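ALDH21) (Physcomitrella patens subsp. patens, PDB 5MZ5) oxidises succinic semialdehyde in an NADP(+)-dependent reaction, as a plant member of the aldehyde dehydrogenase family. Local coordinates at residues K76-A81 with L242-E247. Numbering follows the deposited sequence.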
# COMPACT_ATOMS: atom_id res chain seq x y z
N LYS A 76 3.77 43.46 12.70
CA LYS A 76 4.94 43.46 11.84
C LYS A 76 5.73 42.15 11.99
O LYS A 76 6.17 41.61 10.97
CB LYS A 76 5.83 44.68 12.09
CG LYS A 76 6.80 44.96 10.94
CD LYS A 76 8.16 45.43 11.45
CE LYS A 76 9.08 45.88 10.34
NZ LYS A 76 9.57 44.73 9.53
N ASP A 77 5.85 41.62 13.23
CA ASP A 77 6.51 40.34 13.51
C ASP A 77 5.82 39.20 12.77
O ASP A 77 6.50 38.40 12.13
CB ASP A 77 6.55 40.04 15.02
CG ASP A 77 7.41 40.98 15.86
OD1 ASP A 77 8.42 41.49 15.32
OD2 ASP A 77 7.08 41.18 17.04
N ILE A 78 4.46 39.16 12.83
CA ILE A 78 3.68 38.12 12.15
C ILE A 78 3.87 38.20 10.63
O ILE A 78 4.12 37.17 10.00
CB ILE A 78 2.19 38.11 12.60
CG1 ILE A 78 2.07 38.00 14.13
CG2 ILE A 78 1.42 36.95 11.94
CD1 ILE A 78 0.89 38.73 14.68
N ASP A 79 3.83 39.43 10.06
CA ASP A 79 4.08 39.65 8.63
C ASP A 79 5.45 39.14 8.21
O ASP A 79 5.56 38.47 7.20
CB ASP A 79 3.94 41.12 8.27
CG ASP A 79 2.58 41.48 7.76
OD1 ASP A 79 1.97 40.64 7.05
OD2 ASP A 79 2.11 42.61 8.05
N ASP A 80 6.48 39.46 9.01
CA ASP A 80 7.86 39.06 8.78
C ASP A 80 8.01 37.54 8.88
O ASP A 80 8.73 36.96 8.07
CB ASP A 80 8.83 39.77 9.76
CG ASP A 80 8.95 41.28 9.58
OD1 ASP A 80 8.58 41.79 8.50
OD2 ASP A 80 9.43 41.95 10.52
N ALA A 81 7.29 36.91 9.84
CA ALA A 81 7.28 35.46 10.06
C ALA A 81 6.72 34.74 8.85
O ALA A 81 7.31 33.76 8.38
CB ALA A 81 6.48 35.12 11.31
N LEU A 242 5.12 32.22 17.78
CA LEU A 242 4.71 33.51 18.34
C LEU A 242 3.37 33.48 19.11
O LEU A 242 2.32 33.32 18.48
CB LEU A 242 4.62 34.61 17.25
CG LEU A 242 5.47 34.51 15.99
CD1 LEU A 242 4.69 35.03 14.79
CD2 LEU A 242 6.75 35.33 16.14
N PRO A 243 3.38 33.68 20.45
CA PRO A 243 2.10 33.85 21.17
C PRO A 243 1.57 35.21 20.69
O PRO A 243 2.32 36.19 20.60
CB PRO A 243 2.52 33.88 22.65
CG PRO A 243 3.97 33.45 22.66
CD PRO A 243 4.52 33.88 21.35
N VAL A 244 0.33 35.24 20.23
CA VAL A 244 -0.22 36.43 19.58
C VAL A 244 -1.44 37.00 20.33
O VAL A 244 -2.25 36.24 20.90
CB VAL A 244 -0.48 36.09 18.06
CG1 VAL A 244 -1.42 37.07 17.38
CG2 VAL A 244 0.83 36.00 17.29
N SER A 245 -1.52 38.34 20.35
CA SER A 245 -2.62 39.10 20.94
C SER A 245 -3.88 38.91 20.08
O SER A 245 -3.79 38.56 18.89
CB SER A 245 -2.27 40.59 21.03
OG SER A 245 -2.04 41.17 19.75
N ARG A 246 -5.04 39.20 20.66
CA ARG A 246 -6.34 39.09 20.01
C ARG A 246 -6.43 39.96 18.74
O ARG A 246 -6.99 39.51 17.75
CB ARG A 246 -7.44 39.47 21.00
CG ARG A 246 -8.78 38.89 20.62
CD ARG A 246 -9.86 39.37 21.52
NE ARG A 246 -11.18 39.14 20.93
CZ ARG A 246 -12.30 39.49 21.52
NH1 ARG A 246 -12.29 40.07 22.72
NH2 ARG A 246 -13.47 39.25 20.94
N GLU A 247 -5.84 41.16 18.77
CA GLU A 247 -5.87 42.13 17.67
C GLU A 247 -5.22 41.62 16.36
O GLU A 247 -5.56 42.14 15.29
CB GLU A 247 -5.30 43.54 18.05
CG GLU A 247 -4.34 43.67 19.23
CD GLU A 247 -4.95 43.75 20.62
OE1 GLU A 247 -5.41 44.84 21.00
OE2 GLU A 247 -4.92 42.72 21.33
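With CG1 opposite the carbonyl carbon (chi1 -54°), Ile78 extends its longer branch from helix 75-94 toward Val244, whose chi1 of 162° leaves both methyls facing that branch. The two side chains meet tip to tip: Ile78 CD1 sits against both methyls, 3.8 Å from Val244 CG2 and 3.9 Å from Val244 CG1. One step back, Ile78 CG1 touches Val244 CG2 as well and lies 4.0 Å from Leu242 CD1, and here the isoleucine and leucine side chains pass at a slant. The same leucine methyl bridges two residues three apart on the helix, since Ala81 CB lies 3.9 Å from Leu242 CD1. All four residues are buried, and the contacts among them are between aliphatic carbons. They pack the start of helix 75-94 against the loop that leaves strand 239-241, an outermost strand of the Rossmann-type NADP(+)-binding sheet. Leu242 still pairs by backbone hydrogen bonding with Leu211 of the adjacent strand 209-212, and its side chain touches Val210 there. Val244 lies beside Lys212, which binds NADP(+) when the cofactor is present, as does Arg246; the site is empty here. Phe252 of helix 251-254 touches both Ile78 and Val244, while Asp77 on the helix pairs with Arg53 in a salt bridge.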